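Local atomic coordinates of gamma-glutamyltranspeptidase (PDB entry 6J3A), a protein that probably acts on gamma-glutamyl compounds by hydrolysis or transfer, as an LmbA-like homologue of gamma-glutamyltranspeptidase in the N-terminal nucleophile (NTN) clan. Residues M14-T18 / L589-A593; V41-V46 / V130-A134; G59-I63 / L75-G79; A224-Q228 / P447-L452; E307-L311 / L343-S349. All coordinates share one frame; numbering follows the deposited sequence.

How the interactions relate
Interaction 1 joins strands 13-17 and 590-594, near the two ends of the chain, and so encloses the other four in sequence. Interaction 3 is nested inside interaction 2, and interaction 5 inside interaction 4. Interactions 1 and 3 reach the central beta structure, with centres about 19 Å apart. Interaction 2 pairs helices 36-50 and 127-140, about 17 Å from interaction 3 between centres; helix 36-50 is followed in the chain by strand 61-66. Interactions 4 and 5 fix loops to helices 220-229 and 299-319. Their centres are about 46 Å apart, on opposite sides of the chain's centre. The contacts thus run from a beta core to helical flanks.

Interaction 1: M14-T18 / L589-A593; sequences MVSST and LCAVA
S16 and C590 meet side to side where strands 14-17 and 590-593 face each other. The CB of S16 points into the other strand and stops 3.4 Å from A591 O. Its hydroxyl is turned anti to the backbone N (chi1 -169°), which lays OG against the CB of C590 at 3.4 Å. The same OG is hydrogen-bonded to A604 O, on strand 601-605. C590 answers from the other direction. Its SG lies beside its own backbone N (chi1 -51°) and reaches over the end of the first strand, 3.5 Å from S17 C. The methyl CG2 of T18 closes in on that sulfur at 3.9 Å, while T18 OG1 is hydrogen-bonded to E51.

The strand axes run nearly antiparallel, at 166°, and approach to 5.9 Å, but no clear hydrogen bond joins them directly. Strand 13-17 instead bonds to strands 424-428 and 613-616, while strand 590-594 pairs with 601-605 and 493-499. This is consistent with face-to-face packing of beta layers in the sandwich of the NTN fold. The small S16 and C590 probably allow the close approach there.

At the other end V592 aims only one branch at the partner. Its CG1 lies 3.7 Å from M14 O and also touches the CB of M14. Beyond CB the methionine bends away, toward L601 and A603. At the T18 end a water spans the strands: it donates to S17 O at 2.9 Å and to L589 O at 2.7 Å.

Interaction 2: V41-V46 / V130-A134; sequences VAGAFV and VLKYA
F45 and Y133 are the two rings, one on each helix. The F45 ring has V41 O in its plane at one edge, and L131 CD2 approaches it obliquely at 4.5 Å. H48 and W192 both meet it in edge-to-face contacts. The Y133 ring carries K132 CG over the centre of one face and V130 O in plane at its edge. A42 CB comes to it obliquely, 4.1 Å from CD2. Y133 also packs on R617 of the second subunit.

Smaller groups fill the seam. A134 CB sits 3.2 Å from F45 O and touches the CB of F45. V46 turns CG2 anti to its carbonyl carbon, and this methyl rests 3.6 Å from Y133 CB. A42 CB lies against V130 O.

The second helix is kinked here, and a water enters the break. It accepts from A134 N at 3.2 Å and donates to V130 O at 2.8 Å, replacing the direct helical bond. It also donates to A42 O, tying the helices together. Their axes approach to 7.6 Å and run at 21° to each other. Helices 20-31 and 111-122 pack on helix 36-50, and helix 186-200 on L131, consistent with a helical layer of the NTN-type fold.

Interaction 3: G59-I63 / L75-G79; sequences GEVPI and LCGQG
E60 and Q78 lie side by side and point the same way, next to the V61-G77 pair. The CB of E60 is 3.7 Å from Q78 OE1 and close to G77 O. CG comes next and rests against the amide, 3.3 Å from NE2. A bend at chi2 (100°) keeps CD and OE1 alongside the amide, with OE1 3.9 Å from Q78 NE2. OE2 forms a salt bridge with R459. The carboxylate and amide planes are 34° apart.

The amide is held at both ends. NE2 donates an almost straight bond to G79 O at 3.1 Å, with the acceptor in the plane of the amide. OE1 is hydrogen-bonded to T481 OG1. Were Q78 an alanine, T481 and G79 O would probably lose these partners, and the aliphatic part of E60 its lateral support.

I63 and L75 pair through the backbone. L75 N donates to I63 O at 2.8 Å, and I63 N returns a bond to L75 O at 3.1 Å. Their side chains run together on one face, CD1 of I63 to CD2 of L75 at 4.1 Å, with W115, L117 and L118 of helix 111-122 against that side. P62 and C76 form the next, non-hydrogen-bonded pair. Near V61 and G77 the pairing is looser, and the bond from G77 N is weak. G77 has no side chain to push V61 O aside. The arrangement is an antiparallel beta hairpin, strands 61-66 and 73-77, flanked by strands 433-436 and 256-265.

Interaction 4: A224-Q228 / P447-L452; sequences ALVRQ and PVVPEL
A helix packs here against a turn, with an apolar interior and a salt bridge on the more exposed side, at R227. A224-Q228 belongs to helix 220-229, and P447-L452 contains the short strand 448-449 and the turn that follows. L452 N bonds to V449 O, which closes that turn.

V449 sends its two branches to different places. CG1 lies 3.7 Å from the CB of A224, while CG2 packs 3.6 Å from the CG of Q228, whose side chain runs antiparallel to that of V449. L225 crosses L452 at about a right angle, with its CG 4.0 Å from CD1. The CB of A224 is also pressed against the CG of E451 at 3.4 Å.

E451 starts between its backbone N and carbonyl carbon (chi1 49°) and bends again at chi2 (-90°), which turns the carboxylate back toward the helix. Its OE2 meets R227 NH1 at 2.6 Å, at the edge of the guanidinium and near its plane. The two flat groups are 37° apart. OE1 takes a bond from a water, which also donates to A224 O at 2.8 Å. That carbonyl already accepts from Q228 N, so two donors hold it. With a lysine in place of E451, R227 would probably face a like charge instead of its mate, and the water would lose one acceptor.

Behind the turn, V448 bonds through its backbone to T165 and S166 and packs on helix 164-170. L452 O bonds to T191 of helix 186-200, and its side chain touches F220 and I221, a turn earlier in helix 220-229.

Interaction 5: E307-L311 / L343-S349; sequences EGCKL and LVGDKAS
E307 sets CG anti to its carbonyl carbon (chi1 -63°) and then bends at chi2 (-48°), which brings its carboxylate to S349. K310, one turn further along the helix, bends at chi2 (125°) and again at chi3, and brings its amine to the same carboxylate.

The two oxygens then divide the work. OE2 accepts from S349 N at 2.7 Å in a nearly straight bond, met from above the carboxylate plane. OE1 uses its syn lone pair for K310 NZ, in a salt bridge of 2.7 Å within the helix. The lysine probably offsets the glutamate's charge and helps to fix its rotation. K310 NZ also lies 3.2 Å from S349 O, at an angle too poor for a hydrogen bond. H576 packs beside E307 and A348.

The apolar part involves the start of the loop segment, L343 and V344. V344 splits its methyls: CG1 lies 3.9 Å from the CB of E307, and CG2 lies 4.1 Å from L311 CD1. The same CD1 touches the CB of L343 at 4.0 Å, with the side chains crossing at a slant.

The loop is also held by G345 O, bonded to the H303 side chain, and by backbone bonding between A348 and R574. S349 OG bonds to E351 N. The whole is a loop anchored on a helix: the irregular segment after helix 334-341 folds back on helix 299-319, held by a carboxylate-to-amide bond and valine-leucine packing.

Interaction 1: M14-T18 / L589-A593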
# COMPACT_ATOMS: atom_id res chain seq x y z
N MET A 14 0.21 -9.38 -8.66
CA MET A 14 0.93 -8.29 -7.98
C MET A 14 1.28 -7.18 -8.96
O MET A 14 1.70 -7.46 -10.09
CB MET A 14 2.21 -8.81 -7.31
CG MET A 14 1.99 -9.66 -6.06
SD MET A 14 1.35 -8.74 -4.64
CE MET A 14 0.85 -10.11 -3.60
N VAL A 15 1.11 -5.93 -8.51
CA VAL A 15 1.47 -4.75 -9.30
C VAL A 15 2.28 -3.77 -8.45
O VAL A 15 1.99 -3.55 -7.29
CB VAL A 15 0.23 -4.05 -9.87
CG1 VAL A 15 0.64 -2.86 -10.72
CG2 VAL A 15 -0.63 -5.02 -10.70
N SER A 16 3.30 -3.17 -9.06
CA SER A 16 4.06 -2.11 -8.42
C SER A 16 4.35 -0.98 -9.41
O SER A 16 5.07 -1.18 -10.39
CB SER A 16 5.35 -2.66 -7.84
OG SER A 16 5.96 -1.70 -7.01
N SER A 17 3.78 0.20 -9.13
CA SER A 17 3.94 1.42 -9.93
C SER A 17 4.58 2.53 -9.12
O SER A 17 4.79 2.42 -7.91
CB SER A 17 2.59 1.94 -10.41
OG SER A 17 2.12 1.19 -11.50
N THR A 18 4.85 3.61 -9.84
CA THR A 18 5.20 4.90 -9.27
C THR A 18 3.97 5.75 -8.92
O THR A 18 4.14 6.91 -8.53
CB THR A 18 6.11 5.72 -10.22
OG1 THR A 18 5.53 5.78 -11.53
CG2 THR A 18 7.48 5.09 -10.32
N LEU A 589 11.88 3.09 -6.60
CA LEU A 589 11.86 1.68 -6.99
C LEU A 589 10.47 1.05 -7.02
O LEU A 589 9.57 1.44 -6.27
CB LEU A 589 12.81 0.90 -6.09
CG LEU A 589 14.26 1.22 -6.50
CD1 LEU A 589 15.24 1.17 -5.34
CD2 LEU A 589 14.70 0.28 -7.62
N CYS A 590 10.31 0.09 -7.93
CA CYS A 590 9.14 -0.78 -8.02
C CYS A 590 9.65 -2.18 -8.24
O CYS A 590 10.62 -2.37 -8.94
CB CYS A 590 8.27 -0.39 -9.19
SG CYS A 590 7.85 1.35 -9.23
N ALA A 591 8.97 -3.17 -7.65
CA ALA A 591 9.36 -4.57 -7.82
C ALA A 591 8.16 -5.50 -7.65
O ALA A 591 7.30 -5.26 -6.80
CB ALA A 591 10.46 -4.96 -6.85
N VAL A 592 8.09 -6.52 -8.49
CA VAL A 592 7.26 -7.68 -8.23
C VAL A 592 8.15 -8.90 -8.35
O VAL A 592 9.16 -8.86 -9.06
CB VAL A 592 6.05 -7.78 -9.18
CG1 VAL A 592 5.17 -6.55 -9.04
CG2 VAL A 592 6.49 -7.97 -10.62
N ALA A 593 7.78 -9.98 -7.68
CA ALA A 593 8.53 -11.23 -7.73
C ALA A 593 7.64 -12.45 -7.63
O ALA A 593 6.48 -12.39 -7.25
CB ALA A 593 9.61 -11.26 -6.63
O HOH W 1 7.20 2.72 -6.39

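Interaction 2: V41-V46 / V130-A134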
# COMPACT_ATOMS: atom_id res chain seq x y z
N VAL A 41 -0.65 -2.47 -19.88
CA VAL A 41 -1.19 -1.53 -20.87
C VAL A 41 -2.13 -0.55 -20.17
O VAL A 41 -1.94 0.66 -20.26
CB VAL A 41 -1.89 -2.25 -22.04
CG1 VAL A 41 -2.59 -1.24 -22.96
CG2 VAL A 41 -0.88 -3.03 -22.87
N ALA A 42 -3.12 -1.08 -19.45
CA ALA A 42 -4.06 -0.24 -18.70
C ALA A 42 -3.37 0.74 -17.77
O ALA A 42 -3.64 1.95 -17.81
CB ALA A 42 -5.01 -1.10 -17.91
N GLY A 43 -2.47 0.21 -16.95
CA GLY A 43 -1.69 1.03 -16.02
C GLY A 43 -0.90 2.13 -16.71
O GLY A 43 -0.80 3.24 -16.18
N ALA A 44 -0.36 1.83 -17.88
CA ALA A 44 0.50 2.77 -18.62
C ALA A 44 -0.26 4.00 -19.09
O ALA A 44 0.25 5.11 -19.01
CB ALA A 44 1.13 2.08 -19.81
N PHE A 45 -1.48 3.78 -19.57
CA PHE A 45 -2.34 4.87 -20.01
C PHE A 45 -2.90 5.66 -18.81
O PHE A 45 -3.16 6.85 -18.92
CB PHE A 45 -3.44 4.36 -20.94
CG PHE A 45 -2.95 4.07 -22.34
CD1 PHE A 45 -2.25 2.91 -22.61
CD2 PHE A 45 -3.17 4.98 -23.37
CE1 PHE A 45 -1.78 2.65 -23.90
CE2 PHE A 45 -2.71 4.72 -24.66
CZ PHE A 45 -2.02 3.56 -24.92
N VAL A 46 -3.09 4.99 -17.69
CA VAL A 46 -3.41 5.70 -16.45
C VAL A 46 -2.23 6.60 -16.06
O VAL A 46 -2.43 7.77 -15.72
CB VAL A 46 -3.82 4.73 -15.33
CG1 VAL A 46 -3.88 5.43 -13.97
CG2 VAL A 46 -5.18 4.11 -15.65
N VAL A 130 -9.20 -2.12 -21.71
CA VAL A 130 -7.93 -1.90 -21.07
C VAL A 130 -7.65 -0.42 -20.92
O VAL A 130 -6.97 -0.02 -19.98
CB VAL A 130 -6.80 -2.70 -21.75
CG1 VAL A 130 -5.51 -1.92 -21.90
CG2 VAL A 130 -6.53 -3.97 -20.96
N LEU A 131 -8.18 0.41 -21.81
CA LEU A 131 -7.91 1.84 -21.68
C LEU A 131 -9.06 2.69 -21.09
O LEU A 131 -8.90 3.91 -20.94
CB LEU A 131 -7.24 2.39 -22.95
CG LEU A 131 -7.92 2.70 -24.27
CD1 LEU A 131 -8.94 3.81 -24.09
CD2 LEU A 131 -6.88 3.15 -25.27
N LYS A 132 -10.17 2.07 -20.67
CA LYS A 132 -11.28 2.80 -20.02
C LYS A 132 -10.92 3.49 -18.69
O LYS A 132 -11.55 4.46 -18.29
CB LYS A 132 -12.49 1.88 -19.81
CG LYS A 132 -12.34 0.86 -18.69
CD LYS A 132 -13.40 -0.23 -18.76
CE LYS A 132 -13.31 -1.18 -17.58
NZ LYS A 132 -13.46 -2.60 -17.98
N TYR A 133 -9.91 2.96 -18.00
CA TYR A 133 -9.47 3.51 -16.72
C TYR A 133 -8.90 4.90 -16.89
O TYR A 133 -9.34 5.83 -16.21
CB TYR A 133 -8.42 2.59 -16.08
CG TYR A 133 -8.98 1.21 -15.81
CD1 TYR A 133 -9.83 0.98 -14.74
CD2 TYR A 133 -8.70 0.16 -16.67
CE1 TYR A 133 -10.38 -0.27 -14.51
CE2 TYR A 133 -9.23 -1.10 -16.45
CZ TYR A 133 -10.07 -1.31 -15.36
OH TYR A 133 -10.61 -2.56 -15.13
N ALA A 134 -7.95 5.04 -17.81
CA ALA A 134 -7.35 6.34 -18.16
C ALA A 134 -8.35 7.37 -18.69
O ALA A 134 -8.29 8.53 -18.30
CB ALA A 134 -6.24 6.14 -19.19
O HOH W 2 -6.27 2.47 -18.87

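Interaction 3: G59-I63 / L75-G79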
# COMPACT_ATOMS: atom_id res chain seq x y z
N GLY A 59 5.50 9.92 -25.71
CA GLY A 59 6.82 9.59 -25.21
C GLY A 59 7.28 8.21 -25.65
O GLY A 59 6.99 7.77 -26.78
N GLU A 60 7.98 7.51 -24.75
CA GLU A 60 8.69 6.27 -25.05
C GLU A 60 8.51 5.26 -23.96
O GLU A 60 8.11 5.61 -22.87
CB GLU A 60 10.20 6.53 -25.13
CG GLU A 60 10.58 7.59 -26.13
CD GLU A 60 10.85 8.96 -25.57
OE1 GLU A 60 11.01 9.84 -26.42
OE2 GLU A 60 10.92 9.17 -24.34
N VAL A 61 8.87 4.02 -24.26
CA VAL A 61 8.93 2.96 -23.26
C VAL A 61 9.74 1.76 -23.77
O VAL A 61 9.48 1.26 -24.85
CB VAL A 61 7.51 2.51 -22.80
CG1 VAL A 61 6.71 1.89 -23.94
CG2 VAL A 61 7.61 1.54 -21.64
N PRO A 62 10.76 1.32 -23.00
CA PRO A 62 11.26 -0.06 -23.11
C PRO A 62 10.43 -1.01 -22.26
O PRO A 62 10.17 -0.71 -21.10
CB PRO A 62 12.69 0.01 -22.55
CG PRO A 62 12.95 1.44 -22.21
CD PRO A 62 11.64 2.16 -22.16
N ILE A 63 10.02 -2.14 -22.83
CA ILE A 63 9.28 -3.14 -22.07
C ILE A 63 10.07 -4.45 -22.04
O ILE A 63 10.46 -4.96 -23.08
CB ILE A 63 7.88 -3.40 -22.66
CG1 ILE A 63 7.14 -2.08 -22.88
CG2 ILE A 63 7.08 -4.32 -21.74
CD1 ILE A 63 5.91 -2.21 -23.76
N LEU A 75 10.70 -5.46 -25.83
CA LEU A 75 9.84 -4.78 -26.80
C LEU A 75 10.23 -3.31 -26.82
O LEU A 75 9.96 -2.57 -25.88
CB LEU A 75 8.36 -4.98 -26.46
CG LEU A 75 7.32 -4.22 -27.30
CD1 LEU A 75 7.59 -4.29 -28.79
CD2 LEU A 75 5.94 -4.77 -27.01
N CYS A 76 10.89 -2.92 -27.91
CA CYS A 76 11.45 -1.59 -28.05
C CYS A 76 10.38 -0.62 -28.51
O CYS A 76 9.91 -0.67 -29.64
CB CYS A 76 12.59 -1.57 -29.06
SG CYS A 76 13.23 0.10 -29.34
N GLY A 77 10.04 0.29 -27.60
CA GLY A 77 9.17 1.42 -27.90
C GLY A 77 9.90 2.74 -27.77
O GLY A 77 9.27 3.76 -27.49
N GLN A 78 11.22 2.72 -27.93
CA GLN A 78 12.00 3.94 -28.06
C GLN A 78 12.05 4.33 -29.53
O GLN A 78 12.56 3.59 -30.37
CB GLN A 78 13.40 3.74 -27.53
CG GLN A 78 14.32 4.92 -27.77
CD GLN A 78 13.84 6.16 -27.08
OE1 GLN A 78 13.87 6.25 -25.84
NE2 GLN A 78 13.36 7.14 -27.86
N GLY A 79 11.52 5.51 -29.84
CA GLY A 79 11.47 5.98 -31.21
C GLY A 79 12.80 6.52 -31.69
O GLY A 79 13.73 6.74 -30.90

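Interaction 4: A224-Q228 / P447-L452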
# COMPACT_ATOMS: atom_id res chain seq x y z
N ALA A 224 -2.02 15.69 -36.55
CA ALA A 224 -1.87 16.71 -35.51
C ALA A 224 -0.45 16.84 -34.96
O ALA A 224 0.03 17.94 -34.67
CB ALA A 224 -2.85 16.42 -34.38
N LEU A 225 0.21 15.70 -34.79
CA LEU A 225 1.56 15.65 -34.26
C LEU A 225 2.54 16.34 -35.20
O LEU A 225 3.38 17.13 -34.76
CB LEU A 225 1.99 14.20 -34.06
CG LEU A 225 1.33 13.46 -32.90
CD1 LEU A 225 1.52 11.96 -33.08
CD2 LEU A 225 1.91 13.88 -31.56
N VAL A 226 2.42 16.01 -36.49
CA VAL A 226 3.24 16.62 -37.54
C VAL A 226 2.94 18.12 -37.62
O VAL A 226 3.85 18.95 -37.56
CB VAL A 226 3.01 15.95 -38.92
CG1 VAL A 226 3.80 16.64 -40.02
CG2 VAL A 226 3.43 14.49 -38.87
N ARG A 227 1.65 18.45 -37.73
CA ARG A 227 1.20 19.84 -37.73
C ARG A 227 1.80 20.66 -36.57
O ARG A 227 2.24 21.78 -36.78
CB ARG A 227 -0.33 19.90 -37.72
CG ARG A 227 -0.94 21.25 -38.07
CD ARG A 227 -2.47 21.25 -37.99
NE ARG A 227 -3.08 20.21 -38.84
CZ ARG A 227 -3.89 19.22 -38.44
NH1 ARG A 227 -4.27 19.07 -37.16
NH2 ARG A 227 -4.35 18.35 -39.34
N GLN A 228 1.87 20.08 -35.37
CA GLN A 228 2.46 20.76 -34.21
C GLN A 228 3.97 20.89 -34.32
O GLN A 228 4.55 21.88 -33.87
CB GLN A 228 2.18 19.99 -32.91
CG GLN A 228 1.63 20.76 -31.72
CD GLN A 228 2.03 22.21 -31.58
OE1 GLN A 228 3.19 22.53 -31.33
NE2 GLN A 228 1.05 23.08 -31.63
N PRO A 447 4.89 22.34 -26.17
CA PRO A 447 3.50 22.77 -26.17
C PRO A 447 2.56 21.60 -26.47
O PRO A 447 2.90 20.73 -27.27
CB PRO A 447 3.46 23.79 -27.32
CG PRO A 447 4.50 23.29 -28.27
CD PRO A 447 5.60 22.80 -27.38
N VAL A 448 1.41 21.60 -25.82
CA VAL A 448 0.36 20.64 -26.12
C VAL A 448 -0.05 20.70 -27.59
O VAL A 448 -0.28 21.76 -28.15
CB VAL A 448 -0.87 20.88 -25.22
CG1 VAL A 448 -2.11 20.13 -25.73
CG2 VAL A 448 -0.56 20.46 -23.79
N VAL A 449 -0.14 19.52 -28.19
CA VAL A 449 -0.78 19.36 -29.49
C VAL A 449 -2.28 19.59 -29.29
O VAL A 449 -2.97 18.72 -28.75
CB VAL A 449 -0.52 17.97 -30.10
CG1 VAL A 449 -1.13 17.86 -31.49
CG2 VAL A 449 0.98 17.63 -30.13
N PRO A 450 -2.79 20.77 -29.72
CA PRO A 450 -4.10 21.23 -29.23
C PRO A 450 -5.25 20.24 -29.46
O PRO A 450 -6.06 20.05 -28.54
CB PRO A 450 -4.33 22.56 -29.97
CG PRO A 450 -3.39 22.56 -31.12
CD PRO A 450 -2.27 21.61 -30.81
N GLU A 451 -5.29 19.58 -30.61
CA GLU A 451 -6.40 18.65 -30.91
C GLU A 451 -6.25 17.27 -30.25
O GLU A 451 -7.18 16.45 -30.33
CB GLU A 451 -6.69 18.52 -32.42
CG GLU A 451 -5.52 18.27 -33.36
CD GLU A 451 -4.86 19.55 -33.87
OE1 GLU A 451 -3.98 20.08 -33.16
OE2 GLU A 451 -5.22 20.01 -34.98
N LEU A 452 -5.11 17.03 -29.59
CA LEU A 452 -4.87 15.77 -28.87
C LEU A 452 -4.86 15.86 -27.34
O LEU A 452 -5.32 14.93 -26.67
CB LEU A 452 -3.55 15.16 -29.35
CG LEU A 452 -3.47 14.88 -30.84
CD1 LEU A 452 -2.13 14.21 -31.11
CD2 LEU A 452 -4.62 14.03 -31.39
O HOH W 3 -1.59 20.16 -34.51

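Interaction 5: E307-L311 / L343-S349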
# COMPACT_ATOMS: atom_id res chain seq x y z
N GLU A 307 32.91 3.81 -7.34
CA GLU A 307 34.02 3.78 -8.29
C GLU A 307 33.71 2.86 -9.49
O GLU A 307 33.98 3.22 -10.63
CB GLU A 307 35.31 3.37 -7.58
CG GLU A 307 35.77 4.35 -6.52
CD GLU A 307 35.75 5.77 -7.02
OE1 GLU A 307 34.79 6.50 -6.68
OE2 GLU A 307 36.65 6.14 -7.81
N GLY A 308 33.14 1.70 -9.21
CA GLY A 308 32.73 0.78 -10.27
C GLY A 308 31.69 1.39 -11.20
O GLY A 308 31.79 1.27 -12.42
N CYS A 309 30.71 2.07 -10.61
CA CYS A 309 29.70 2.82 -11.37
C CYS A 309 30.30 3.90 -12.28
O CYS A 309 29.91 4.01 -13.45
CB CYS A 309 28.69 3.43 -10.42
SG CYS A 309 27.48 4.47 -11.26
N LYS A 310 31.24 4.68 -11.75
CA LYS A 310 31.97 5.69 -12.55
C LYS A 310 32.61 5.07 -13.79
O LYS A 310 32.45 5.58 -14.90
CB LYS A 310 33.03 6.42 -11.70
CG LYS A 310 32.48 7.67 -11.00
CD LYS A 310 32.67 7.70 -9.50
CE LYS A 310 33.75 8.65 -9.04
NZ LYS A 310 33.67 8.84 -7.57
N LEU A 311 33.30 3.96 -13.61
CA LEU A 311 33.97 3.28 -14.71
C LEU A 311 32.98 2.71 -15.71
O LEU A 311 33.25 2.72 -16.91
CB LEU A 311 34.89 2.17 -14.19
CG LEU A 311 36.01 2.58 -13.22
CD1 LEU A 311 36.67 1.35 -12.63
CD2 LEU A 311 37.05 3.46 -13.90
N LEU A 343 41.44 -0.57 -11.63
CA LEU A 343 41.30 0.88 -11.64
C LEU A 343 40.50 1.45 -10.46
O LEU A 343 40.48 2.66 -10.26
CB LEU A 343 40.67 1.35 -12.96
CG LEU A 343 41.45 1.00 -14.24
CD1 LEU A 343 40.59 1.27 -15.46
CD2 LEU A 343 42.76 1.79 -14.31
N VAL A 344 39.82 0.57 -9.72
CA VAL A 344 39.23 0.94 -8.43
C VAL A 344 40.38 1.10 -7.43
O VAL A 344 41.07 0.13 -7.12
CB VAL A 344 38.22 -0.12 -7.92
CG1 VAL A 344 37.58 0.32 -6.61
CG2 VAL A 344 37.13 -0.40 -8.95
N GLY A 345 40.60 2.32 -6.96
CA GLY A 345 41.68 2.63 -6.03
C GLY A 345 41.12 2.97 -4.67
O GLY A 345 39.91 3.05 -4.48
N ASP A 346 42.02 3.16 -3.71
CA ASP A 346 41.64 3.57 -2.35
C ASP A 346 40.92 4.91 -2.33
O ASP A 346 40.02 5.11 -1.51
CB ASP A 346 42.88 3.65 -1.45
CG ASP A 346 43.49 2.28 -1.16
OD1 ASP A 346 42.93 1.24 -1.57
OD2 ASP A 346 44.56 2.26 -0.50
N LYS A 347 41.33 5.81 -3.22
CA LYS A 347 40.75 7.15 -3.35
C LYS A 347 39.68 7.24 -4.44
O LYS A 347 39.59 6.41 -5.35
CB LYS A 347 41.85 8.19 -3.60
CG LYS A 347 42.22 9.03 -2.39
CD LYS A 347 42.67 8.21 -1.17
CE LYS A 347 43.32 9.08 -0.09
NZ LYS A 347 42.60 10.35 0.22
N ALA A 348 38.87 8.28 -4.32
CA ALA A 348 37.74 8.49 -5.21
C ALA A 348 38.25 9.16 -6.48
O ALA A 348 38.98 10.15 -6.41
CB ALA A 348 36.70 9.38 -4.54
N SER A 349 37.88 8.59 -7.62
CA SER A 349 38.19 9.16 -8.92
C SER A 349 37.30 10.38 -9.21
O SER A 349 36.10 10.36 -8.95
CB SER A 349 38.00 8.09 -10.01
OG SER A 349 38.37 8.58 -11.30